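Local coordinates for Melibiose/raffinose/stachyose-binding protein MelE (Bacillus subtilis subsp. subtilis str. 168, PDB 4R6H), which binds melibiose, raffinose and stachyose and delivers them to the ABC transporter that imports these sugars into the cell, at residues M112-D117 against D325-M330; G271-Q276 against A342-S347; A334-M339 against S347-V352. All coordinates share one frame; numbering follows the deposited sequence.

Interaction 1 of 3, residues M112-D117 against D325-M330; sequences MKWTQD and DFIAFM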
ATOM      1  N   MET A 112      -0.012 -25.873   3.504  1.00 20.71           N
ATOM      2  CA  MET A 112       1.117 -25.520   4.359  1.00 22.50           C
ATOM      3  C   MET A 112       0.683 -25.169   5.786  1.00 18.80           C
ATOM      4  O   MET A 112      -0.348 -24.531   6.001  1.00 22.89           O
ATOM      5  CB  MET A 112       1.924 -24.348   3.747  1.00 23.81           C
ATOM      6  CG  MET A 112       2.492 -24.632   2.354  1.00 22.79           C
ATOM      7  SD  MET A 112       3.724 -23.416   1.845  1.00 21.15           S
ATOM      8  CE  MET A 112       5.049 -23.861   2.937  1.00 22.38           C
ATOM      9  N   LYS A 113       1.542 -25.529   6.728  1.00 21.57           N
ATOM     10  CA  LYS A 113       1.233 -25.382   8.166  1.00 25.35           C
ATOM     11  C   LYS A 113       0.984 -23.934   8.567  1.00 23.35           C
ATOM     12  O   LYS A 113       0.141 -23.648   9.425  1.00 22.52           O
ATOM     13  CB  LYS A 113       2.373 -25.986   9.009  1.00 26.41           C
ATOM     14  CG  LYS A 113       2.615 -27.447   8.644  1.00 52.32           C
ATOM     15  CD  LYS A 113       3.133 -28.324   9.768  1.00 73.49           C
ATOM     16  CE  LYS A 113       2.825 -29.787   9.451  1.00 66.42           C
ATOM     17  NZ  LYS A 113       3.078 -30.716  10.587  1.00 85.14           N
ATOM     18  N   TRP A 114       1.707 -22.973   7.950  1.00 21.80           N
ATOM     19  CA  TRP A 114       1.572 -21.562   8.364  1.00 21.65           C
ATOM     20  C   TRP A 114       0.185 -20.973   8.135  1.00 21.28           C
ATOM     21  O   TRP A 114      -0.204 -20.010   8.789  1.00 23.11           O
ATOM     22  CB  TRP A 114       2.633 -20.667   7.670  1.00 22.78           C
ATOM     23  CG  TRP A 114       2.446 -20.534   6.163  1.00 20.50           C
ATOM     24  CD1 TRP A 114       3.068 -21.265   5.198  1.00 21.95           C
ATOM     25  CD2 TRP A 114       1.548 -19.663   5.487  1.00 16.87           C
ATOM     26  NE1 TRP A 114       2.633 -20.890   3.973  1.00 19.12           N
ATOM     27  CE2 TRP A 114       1.699 -19.900   4.100  1.00 18.13           C
ATOM     28  CE3 TRP A 114       0.625 -18.675   5.900  1.00 19.62           C
ATOM     29  CZ2 TRP A 114       0.983 -19.195   3.143  1.00 19.46           C
ATOM     30  CZ3 TRP A 114      -0.053 -17.957   4.953  1.00 20.34           C
ATOM     31  CH2 TRP A 114       0.105 -18.226   3.575  1.00 20.78           C
ATOM     32  N   THR A 115      -0.594 -21.569   7.219  1.00 19.22           N
ATOM     33  CA  THR A 115      -1.863 -20.992   6.841  1.00 18.17           C
ATOM     34  C   THR A 115      -2.850 -20.910   8.009  1.00 19.36           C
ATOM     35  O   THR A 115      -3.697 -20.056   7.991  1.00 21.12           O
ATOM     36  CB  THR A 115      -2.497 -21.734   5.638  1.00 24.10           C
ATOM     37  OG1 THR A 115      -2.797 -23.092   6.004  1.00 22.70           O
ATOM     38  CG2 THR A 115      -1.552 -21.713   4.439  1.00 28.84           C
ATOM     39  N   GLN A 116      -2.667 -21.760   9.024  1.00 22.08           N
ATOM     40  CA  GLN A 116      -3.545 -21.673  10.185  1.00 23.54           C
ATOM     41  C   GLN A 116      -3.435 -20.322  10.876  1.00 27.26           C
ATOM     42  O   GLN A 116      -4.367 -19.919  11.559  1.00 24.64           O
ATOM     43  CB  GLN A 116      -3.288 -22.797  11.189  1.00 28.33           C
ATOM     44  CG  GLN A 116      -1.962 -22.767  11.897  1.00 29.04           C
ATOM     45  CD  GLN A 116      -1.864 -23.828  12.991  1.00 43.22           C
ATOM     46  OE1 GLN A 116      -2.874 -24.263  13.538  1.00 35.96           O
ATOM     47  NE2 GLN A 116      -0.646 -24.245  13.310  1.00 37.46           N
ATOM     48  N   ASP A 117      -2.320 -19.621  10.688  1.00 21.24           N
ATOM     49  CA  ASP A 117      -2.137 -18.332  11.325  1.00 18.89           C
ATOM     50  C   ASP A 117      -2.220 -17.122  10.396  1.00 19.48           C
ATOM     51  O   ASP A 117      -1.849 -16.004  10.795  1.00 20.14           O
ATOM     52  CB  ASP A 117      -0.812 -18.320  12.075  1.00 23.22           C
ATOM     53  CG  ASP A 117      -0.812 -19.257  13.272  1.00 30.87           C
ATOM     54  OD1 ASP A 117      -1.836 -19.333  13.990  1.00 30.88           O
ATOM     55  OD2 ASP A 117       0.219 -19.913  13.480  1.00 29.48           O
ATOM     56  N   ASP A 325       9.860 -25.187   1.131  1.00 21.27           N
ATOM     57  CA  ASP A 325      10.705 -25.261   2.318  1.00 20.64           C
ATOM     58  C   ASP A 325      11.152 -23.833   2.713  1.00 21.64           C
ATOM     59  O   ASP A 325      11.214 -23.495   3.907  1.00 21.14           O
ATOM     60  CB  ASP A 325      11.978 -26.097   2.094  1.00 22.85           C
ATOM     61  CG  ASP A 325      11.731 -27.595   2.003  1.00 30.36           C
ATOM     62  OD1 ASP A 325      10.696 -28.110   2.446  1.00 30.78           O
ATOM     63  OD2 ASP A 325      12.649 -28.241   1.442  1.00 36.08           O
ATOM     64  N   PHE A 326      11.433 -22.992   1.706  1.00 19.41           N
ATOM     65  CA  PHE A 326      11.898 -21.643   1.987  1.00 17.48           C
ATOM     66  C   PHE A 326      10.738 -20.802   2.606  1.00 17.26           C
ATOM     67  O   PHE A 326      10.950 -20.015   3.548  1.00 18.35           O
ATOM     68  CB  PHE A 326      12.439 -20.974   0.708  1.00 18.37           C
ATOM     69  CG  PHE A 326      13.118 -19.661   0.969  1.00 17.55           C
ATOM     70  CD1 PHE A 326      12.411 -18.469   0.973  1.00 18.72           C
ATOM     71  CD2 PHE A 326      14.447 -19.615   1.247  1.00 18.37           C
ATOM     72  CE1 PHE A 326      13.041 -17.292   1.250  1.00 17.93           C
ATOM     73  CE2 PHE A 326      15.084 -18.428   1.526  1.00 20.30           C
ATOM     74  CZ  PHE A 326      14.379 -17.259   1.548  1.00 17.64           C
ATOM     75  N   ILE A 327       9.535 -20.934   2.040  1.00 17.91           N
ATOM     76  CA  ILE A 327       8.376 -20.239   2.598  1.00 17.29           C
ATOM     77  C   ILE A 327       8.180 -20.668   4.071  1.00 17.02           C
ATOM     78  O   ILE A 327       7.970 -19.824   4.960  1.00 18.79           O
ATOM     79  CB  ILE A 327       7.119 -20.501   1.756  1.00 18.75           C
ATOM     80  CG1 ILE A 327       7.213 -19.780   0.406  1.00 16.92           C
ATOM     81  CG2 ILE A 327       5.886 -20.059   2.524  1.00 18.83           C
ATOM     82  CD1 ILE A 327       6.108 -20.132  -0.568  1.00 20.09           C
ATOM     83  N   ALA A 328       8.212 -21.984   4.325  1.00 19.09           N
ATOM     84  CA  ALA A 328       8.038 -22.473   5.698  1.00 19.35           C
ATOM     85  C   ALA A 328       9.095 -21.912   6.643  1.00 18.28           C
ATOM     86  O   ALA A 328       8.798 -21.595   7.798  1.00 20.07           O
ATOM     87  CB  ALA A 328       8.018 -23.996   5.742  1.00 21.16           C
ATOM     88  N   PHE A 329      10.327 -21.792   6.154  1.00 18.95           N
ATOM     89  CA  PHE A 329      11.408 -21.223   6.911  1.00 18.59           C
ATOM     90  C   PHE A 329      11.080 -19.753   7.235  1.00 18.53           C
ATOM     91  O   PHE A 329      11.261 -19.308   8.362  1.00 19.44           O
ATOM     92  CB  PHE A 329      12.728 -21.356   6.132  1.00 20.28           C
ATOM     93  CG  PHE A 329      13.881 -20.667   6.770  1.00 19.44           C
ATOM     94  CD1 PHE A 329      14.152 -19.356   6.458  1.00 19.79           C
ATOM     95  CD2 PHE A 329      14.742 -21.336   7.638  1.00 22.70           C
ATOM     96  CE1 PHE A 329      15.208 -18.671   7.052  1.00 23.76           C
ATOM     97  CE2 PHE A 329      15.813 -20.675   8.217  1.00 24.13           C
ATOM     98  CZ  PHE A 329      16.056 -19.341   7.903  1.00 24.77           C
ATOM     99  N   MET A 330      10.695 -18.985   6.227  1.00 17.07           N
ATOM    100  CA  MET A 330      10.360 -17.569   6.428  1.00 17.94           C
ATOM    101  C   MET A 330       9.196 -17.356   7.418  1.00 19.68           C
ATOM    102  O   MET A 330       9.163 -16.338   8.138  1.00 17.88           O
ATOM    103  CB  MET A 330      10.035 -16.921   5.082  1.00 16.81           C
ATOM    104  CG  MET A 330      11.252 -16.730   4.194  1.00 18.74           C
ATOM    105  SD  MET A 330      12.537 -15.637   4.785  1.00 19.58           S
ATOM    106  CE  MET A 330      11.723 -14.036   4.697  1.00 21.42           C
TER

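Interaction 2 of 3, residues G271-Q276 against A342-S347; sequences GGTLGQ and ATSLPS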
ATOM      1  N   GLY A 271       2.993   7.321   4.641  1.00 45.49           N
ATOM      2  CA  GLY A 271       4.142   6.813   3.889  1.00 35.31           C
ATOM      3  C   GLY A 271       4.769   5.556   4.491  1.00 58.98           C
ATOM      4  O   GLY A 271       5.433   4.780   3.789  1.00 42.05           O
ATOM      5  N   GLY A 272       4.574   5.358   5.796  1.00 34.59           N
ATOM      6  CA  GLY A 272       4.978   4.117   6.452  1.00 31.07           C
ATOM      7  C   GLY A 272       6.083   4.250   7.494  1.00 20.19           C
ATOM      8  O   GLY A 272       6.087   3.482   8.437  1.00 21.57           O
ATOM      9  N   THR A 273       7.038   5.145   7.300  1.00 23.74           N
ATOM     10  CA  THR A 273       8.141   5.271   8.267  1.00 22.36           C
ATOM     11  C   THR A 273       8.249   6.676   8.831  1.00 19.75           C
ATOM     12  O   THR A 273       9.252   7.036   9.429  1.00 20.11           O
ATOM     13  CB  THR A 273       9.494   4.875   7.697  1.00 22.63           C
ATOM     14  OG1 THR A 273       9.803   5.722   6.565  1.00 27.36           O
ATOM     15  CG2 THR A 273       9.484   3.405   7.260  1.00 22.55           C
ATOM     16  N   LEU A 274       7.212   7.475   8.666  1.00 19.35           N
ATOM     17  CA  LEU A 274       7.323   8.883   9.022  1.00 19.04           C
ATOM     18  C   LEU A 274       7.556   9.058  10.516  1.00 18.37           C
ATOM     19  O   LEU A 274       8.441   9.835  10.938  1.00 18.06           O
ATOM     20  CB  LEU A 274       6.099   9.701   8.568  1.00 19.83           C
ATOM     21  CG  LEU A 274       6.136  11.227   8.839  1.00 16.88           C
ATOM     22  CD1 LEU A 274       7.319  11.895   8.168  1.00 22.30           C
ATOM     23  CD2 LEU A 274       4.833  11.910   8.405  1.00 21.32           C
ATOM     24  N   GLY A 275       6.765   8.357  11.325  1.00 20.10           N
ATOM     25  CA  GLY A 275       6.860   8.496  12.771  1.00 18.95           C
ATOM     26  C   GLY A 275       8.244   8.182  13.253  1.00 17.96           C
ATOM     27  O   GLY A 275       8.857   8.907  14.014  1.00 19.88           O
ATOM     28  N   GLN A 276       8.766   7.050  12.793  1.00 17.77           N
ATOM     29  CA  GLN A 276      10.056   6.594  13.306  1.00 20.28           C
ATOM     30  C   GLN A 276      11.177   7.520  12.828  1.00 22.35           C
ATOM     31  O   GLN A 276      12.150   7.826  13.562  1.00 23.43           O
ATOM     32  CB  GLN A 276      10.284   5.107  12.927  1.00 21.62           C
ATOM     33  CG  GLN A 276      10.443   4.756  11.424  1.00 21.32           C
ATOM     34  CD  GLN A 276      10.158   3.295  11.022  1.00 23.42           C
ATOM     35  OE1 GLN A 276      10.973   2.636  10.360  1.00 29.28           O
ATOM     36  NE2 GLN A 276       9.013   2.831  11.348  1.00 23.27           N
ATOM     37  N   ALA A 342      12.025  -5.317   9.566  1.00 16.23           N
ATOM     38  CA  ALA A 342      12.830  -4.650   8.544  1.00 15.89           C
ATOM     39  C   ALA A 342      12.008  -3.835   7.555  1.00 17.64           C
ATOM     40  O   ALA A 342      12.485  -2.872   6.983  1.00 19.54           O
ATOM     41  CB  ALA A 342      13.671  -5.662   7.814  1.00 19.78           C
ATOM     42  N   THR A 343      10.750  -4.254   7.347  1.00 17.11           N
ATOM     43  CA  THR A 343       9.815  -3.588   6.465  1.00 18.37           C
ATOM     44  C   THR A 343       8.947  -2.532   7.148  1.00 17.58           C
ATOM     45  O   THR A 343       8.139  -1.862   6.467  1.00 18.89           O
ATOM     46  CB  THR A 343       8.837  -4.588   5.785  1.00 16.89           C
ATOM     47  OG1 THR A 343       7.836  -5.041   6.721  1.00 17.00           O
ATOM     48  CG2 THR A 343       9.594  -5.788   5.178  1.00 17.93           C
ATOM     49  N   SER A 344       9.078  -2.421   8.470  1.00 17.66           N
ATOM     50  CA  SER A 344       8.316  -1.477   9.295  1.00 18.07           C
ATOM     51  C   SER A 344       6.818  -1.720   9.264  1.00 18.90           C
ATOM     52  O   SER A 344       6.030  -0.806   9.513  1.00 19.84           O
ATOM     53  CB  SER A 344       8.645  -0.016   8.937  1.00 18.80           C
ATOM     54  OG  SER A 344      10.057   0.200   9.122  1.00 19.92           O
ATOM     55  N   LEU A 345       6.414  -2.967   9.022  1.00 17.43           N
ATOM     56  CA  LEU A 345       5.008  -3.303   8.903  1.00 16.97           C
ATOM     57  C   LEU A 345       4.710  -4.556   9.651  1.00 16.79           C
ATOM     58  O   LEU A 345       5.613  -5.379   9.930  1.00 17.13           O
ATOM     59  CB  LEU A 345       4.648  -3.472   7.420  1.00 17.97           C
ATOM     60  CG  LEU A 345       4.580  -2.243   6.540  1.00 19.40           C
ATOM     61  CD1 LEU A 345       4.445  -2.576   5.076  1.00 24.03           C
ATOM     62  CD2 LEU A 345       3.415  -1.378   6.988  1.00 22.71           C
ATOM     63  N   PRO A 346       3.421  -4.792   9.947  1.00 16.01           N
ATOM     64  CA  PRO A 346       3.089  -6.041  10.633  1.00 17.00           C
ATOM     65  C   PRO A 346       3.343  -7.269   9.774  1.00 16.60           C
ATOM     66  O   PRO A 346       3.268  -7.208   8.542  1.00 16.51           O
ATOM     67  CB  PRO A 346       1.579  -5.934  10.878  1.00 18.89           C
ATOM     68  CG  PRO A 346       1.263  -4.503  10.708  1.00 20.01           C
ATOM     69  CD  PRO A 346       2.254  -3.920   9.757  1.00 18.58           C
ATOM     70  N   SER A 347       3.604  -8.378  10.436  1.00 19.02           N
ATOM     71  CA  SER A 347       3.633  -9.686   9.761  1.00 16.08           C
ATOM     72  C   SER A 347       2.270 -10.042   9.262  1.00 17.01           C
ATOM     73  O   SER A 347       1.272  -9.543   9.726  1.00 19.55           O
ATOM     74  CB  SER A 347       4.124 -10.745  10.747  1.00 20.38           C
ATOM     75  OG  SER A 347       3.841 -12.072  10.337  1.00 28.05           O
TER
HETATM   76  O   HOH W   1       4.615   1.413   9.219  1.00 31.34           O

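Interaction 3 of 3, residues A334-M339 against S347-V352; sequences ANAKQM and SGLTNV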
ATOM      1  N   ALA A 334      10.348 -16.400  14.642  1.00 21.47           N
ATOM      2  CA  ALA A 334      11.487 -15.522  14.800  1.00 20.80           C
ATOM      3  C   ALA A 334      11.884 -14.909  13.488  1.00 21.14           C
ATOM      4  O   ALA A 334      12.227 -13.724  13.428  1.00 23.51           O
ATOM      5  CB  ALA A 334      12.689 -16.231  15.406  1.00 23.97           C
ATOM      6  N   ASN A 335      11.850 -15.719  12.413  1.00 20.61           N
ATOM      7  CA  ASN A 335      12.175 -15.195  11.089  1.00 19.61           C
ATOM      8  C   ASN A 335      11.128 -14.206  10.558  1.00 17.69           C
ATOM      9  O   ASN A 335      11.468 -13.158   9.984  1.00 19.51           O
ATOM     10  CB  ASN A 335      12.372 -16.331  10.098  1.00 18.81           C
ATOM     11  CG  ASN A 335      13.543 -17.234  10.479  1.00 20.81           C
ATOM     12  OD1 ASN A 335      14.481 -16.785  11.123  1.00 21.96           O
ATOM     13  ND2 ASN A 335      13.502 -18.482  10.062  1.00 20.59           N
ATOM     14  N   ALA A 336       9.874 -14.531  10.754  1.00 17.55           N
ATOM     15  CA  ALA A 336       8.796 -13.647  10.294  1.00 16.73           C
ATOM     16  C   ALA A 336       8.826 -12.340  11.035  1.00 18.84           C
ATOM     17  O   ALA A 336       8.596 -11.289  10.439  1.00 16.31           O
ATOM     18  CB  ALA A 336       7.447 -14.312  10.440  1.00 17.37           C
ATOM     19  N   LYS A 337       9.166 -12.377  12.318  1.00 16.83           N
ATOM     20  CA  LYS A 337       9.265 -11.139  13.103  1.00 16.91           C
ATOM     21  C   LYS A 337      10.401 -10.263  12.595  1.00 19.59           C
ATOM     22  O   LYS A 337      10.249  -9.047  12.369  1.00 18.59           O
ATOM     23  CB  LYS A 337       9.445 -11.475  14.596  1.00 17.65           C
ATOM     24  CG  LYS A 337       9.527 -10.275  15.531  1.00 19.51           C
ATOM     25  CD  LYS A 337       9.643 -10.772  16.966  1.00 21.57           C
ATOM     26  CE  LYS A 337       9.604  -9.652  17.985  1.00 24.31           C
ATOM     27  NZ  LYS A 337      10.827  -8.818  17.982  1.00 25.70           N
ATOM     28  N   GLN A 338      11.562 -10.885  12.369  1.00 17.91           N
ATOM     29  CA  GLN A 338      12.714 -10.184  11.855  1.00 19.23           C
ATOM     30  C   GLN A 338      12.463  -9.524  10.504  1.00 17.90           C
ATOM     31  O   GLN A 338      12.736  -8.331  10.280  1.00 18.77           O
ATOM     32  CB  GLN A 338      13.921 -11.123  11.829  1.00 23.22           C
ATOM     33  CG  GLN A 338      15.190 -10.472  11.361  1.00 25.78           C
ATOM     34  CD  GLN A 338      16.347 -11.450  11.357  1.00 28.40           C
ATOM     35  OE1 GLN A 338      16.204 -12.576  11.804  1.00 33.86           O
ATOM     36  NE2 GLN A 338      17.468 -11.026  10.802  1.00 32.73           N
ATOM     37  N   MET A 339      11.922 -10.307   9.573  1.00 17.93           N
ATOM     38  CA  MET A 339      11.646  -9.760   8.256  1.00 16.24           C
ATOM     39  C   MET A 339      10.609  -8.630   8.314  1.00 16.46           C
ATOM     40  O   MET A 339      10.803  -7.591   7.713  1.00 17.64           O
ATOM     41  CB  MET A 339      11.224 -10.858   7.299  1.00 18.38           C
ATOM     42  CG  MET A 339      11.143 -10.461   5.849  1.00 17.52           C
ATOM     43  SD  MET A 339      12.760 -10.132   5.087  1.00 19.50           S
ATOM     44  CE  MET A 339      12.774  -8.346   4.953  1.00 18.01           C
ATOM     45  N   SER A 347       3.604  -8.378  10.436  1.00 19.02           N
ATOM     46  CA  SER A 347       3.633  -9.686   9.761  1.00 16.08           C
ATOM     47  C   SER A 347       2.270 -10.042   9.262  1.00 17.01           C
ATOM     48  O   SER A 347       1.272  -9.543   9.726  1.00 19.55           O
ATOM     49  CB  SER A 347       4.124 -10.745  10.747  1.00 20.38           C
ATOM     50  OG  SER A 347       3.841 -12.072  10.337  1.00 28.05           O
ATOM     51  N   GLY A 348       2.237 -10.954   8.289  1.00 18.75           N
ATOM     52  CA  GLY A 348       0.992 -11.519   7.805  1.00 19.47           C
ATOM     53  C   GLY A 348       0.396 -12.608   8.680  1.00 18.00           C
ATOM     54  O   GLY A 348      -0.701 -13.048   8.363  1.00 19.21           O
ATOM     55  N   LEU A 349       1.060 -12.972   9.789  1.00 19.37           N
ATOM     56  CA  LEU A 349       0.662 -14.085  10.657  1.00 19.07           C
ATOM     57  C   LEU A 349       0.248 -13.582  12.010  1.00 23.91           C
ATOM     58  O   LEU A 349       0.870 -12.666  12.550  1.00 22.85           O
ATOM     59  CB  LEU A 349       1.792 -15.079  10.820  1.00 21.87           C
ATOM     60  CG  LEU A 349       2.402 -15.632   9.537  1.00 21.94           C
ATOM     61  CD1 LEU A 349       3.645 -16.433   9.858  1.00 26.30           C
ATOM     62  CD2 LEU A 349       1.384 -16.433   8.744  1.00 22.13           C
ATOM     63  N   THR A 350      -0.780 -14.208  12.576  1.00 22.07           N
ATOM     64  CA  THR A 350      -1.341 -13.754  13.850  1.00 26.15           C
ATOM     65  C   THR A 350      -0.455 -14.138  15.030  1.00 25.55           C
ATOM     66  O   THR A 350      -0.588 -13.541  16.113  1.00 31.97           O
ATOM     67  CB  THR A 350      -2.728 -14.370  14.057  1.00 23.74           C
ATOM     68  OG1 THR A 350      -2.611 -15.799  14.024  1.00 26.51           O
ATOM     69  CG2 THR A 350      -3.671 -13.894  13.012  1.00 29.03           C
ATOM     70  N   ASN A 351       0.439 -15.105  14.866  1.00 25.86           N
ATOM     71  CA  ASN A 351       1.278 -15.593  15.967  1.00 30.45           C
ATOM     72  C   ASN A 351       2.594 -14.824  16.041  1.00 33.77           C
ATOM     73  O   ASN A 351       3.513 -15.258  16.717  1.00 41.45           O
ATOM     74  CB  ASN A 351       1.572 -17.104  15.833  1.00 31.17           C
ATOM     75  CG  ASN A 351       2.317 -17.468  14.543  1.00 30.29           C
ATOM     76  OD1 ASN A 351       2.054 -16.883  13.498  1.00 31.20           O
ATOM     77  ND2 ASN A 351       3.197 -18.461  14.595  1.00 34.86           N
ATOM     78  N   VAL A 352       2.681 -13.722  15.294  1.00 26.42           N
ATOM     79  CA  VAL A 352       3.907 -12.937  15.204  1.00 26.73           C
ATOM     80  C   VAL A 352       3.582 -11.502  15.502  1.00 27.63           C
ATOM     81  O   VAL A 352       2.744 -10.878  14.843  1.00 30.53           O
ATOM     82  CB  VAL A 352       4.496 -12.974  13.788  1.00 23.54           C
ATOM     83  CG1 VAL A 352       5.766 -12.134  13.725  1.00 28.30           C
ATOM     84  CG2 VAL A 352       4.744 -14.409  13.373  1.00 27.34           C
TER

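Interaction 1 of 3, residues M112-D117 against D325-M330
Ile327 lays its CG2 methyl against two side chains of the loop 112-117, Trp114 and Met112. The closer approach is to the indole: Trp114 NE1 lies 3.7 Å from Ile327 CG2. The methyl meets the ring obliquely. Met112 brings its terminal methyl to the same point, with CE 3.9 Å from Ile327 CG2. The Met112 chain bends at its last torsion (chi3 71°), which turns CE into the plane of the indole, at the ring edge. Trp114 NE1 also gives a weak hydrogen bond to Met112 SD, 3.5 Å long and bent to 146°. One face of the ring is taken by Thr115 CG2, 3.6 Å above the plane and over the ring centre. This is the tight, buried half of the contact. It joins a short 3-10 turn, 113-116, to helix 320-331 in a solute-binding protein of family 1. Leu109, Val133 and Leu349 also touch Trp114, and Tyr136 meets its ring edge-to-face. Ile327 rests on Tyr136 as well.

The other half is looser. Ala328 is exposed; Met112 CE lies 3.9 Å from its backbone N and 4.1 Å from its CB. Met112 is itself partly exposed, and the same methyl that meets Ile327 in the tight half reaches Ala328 here.

Interaction 2 of 3, residues G271-Q276 against A342-S347
Ser344 and Gln276 meet hydroxyl to amide. Ser344 OG gives its proton to Gln276 OE1 over 2.9 Å. The donor lies in the carbonyl plane on a lone pair, with a C=O...O angle of 118°. Gln276 CG sits between the backbone N and the carbonyl carbon (chi1 66°), and from there the extended chain carries the amide across to the serine. Thr273 approaches the same hydroxyl with its methyl, CG2 lying 3.8 Å from Ser344 OG. Its own hydroxyl is bonded to Asp277 instead. Ser344 follows helix 333-343 with positive phi and forms a Schellman motif. Its CB points toward the start of helix 274-281, where Thr273 holds the N-cap position without a capping bond from its side chain. A water makes the second link. It donates to Gly272 O at 2.7 Å and to Ser344 O at 2.6 Å. If Gln276 were an alanine, the Ser344 hydroxyl would probably lose its acceptor in the helix, and the water would be left as the polar link between the segments. Few atoms touch, and 122 Å² is buried in all. A hydroxyl-amide bond and a bridging water leave little hydrophobic surface to part, which would suit a contact between two lobes that open and close.

Interaction 3 of 3, residues A334-M339 against S347-V352
Val352 spreads its two methyls over two successive residues of a helix, one branch to each. Val352 CG2 lies 4.0 Å from Ala336 CB. Val352 CG1 reaches the neighbouring residue and rests against its backbone as well as its side chain: it is 3.7 Å from Lys337 N and 3.8 Å from Lys337 CB. The torsion divides the branches. CG1 is anti to the valine's own N (chi1 179°), while CG2 stands beside that N. The Lys337 side chain takes part through its base alone. Its chain runs away from the loop, and its amine forms a salt bridge with Glu341.

Ala336 is the other centre of the contact. Its small CB is buried and faces three loop residues. Besides Val352, it meets Leu349 CD1 at 4.4 Å and Ser347 OG at 4.2 Å. The last two approaches are wider, and the valine gives the closer packing. The hydroxyl of Ser347 has polar work within the loop. Ser347 OG accepts from Leu349 N at 3.0 Å, with an N-H...O angle of 158°. This is an ST turn. It helps to hold the serine hydroxyl and the chain at Leu349 in place. A type I beta turn follows from Leu349 to Val352, its closing backbone bond being weak. With these turns, the CB atoms of Ser347, Leu349 and Val352 all point toward the helix.

The contact thus lays the loop after helix 333-343 back on that helix. Tyr136 of strand 136-137 touches both Ala336 and Leu349. Helix 44-60 packs against Asn335 and Gln338.

Overall arrangement
Interactions 1 and 3 are neighbours, with centres about 11 Å apart, and they touch. Phe329 O is probably hydrogen-bonded to Asn335 ND2, and Asp117 O probably to Thr350 N. Helices 320-331 and 333-343 follow each other in the chain and supply one segment to each of these two contacts. Interaction 2 lies farther off, its centre about 14 Å from that of interaction 3 and 23 Å from that of interaction 1. It uses the end of helix 333-343 and shares Ser347 with interaction 3. Along the chain, interaction 1 closes before interaction 3 opens, while interaction 2 crosses both. Interactions 1 and 3 pack within one lobe, while interaction 2 probably meets the other lobe of this two-lobe fold.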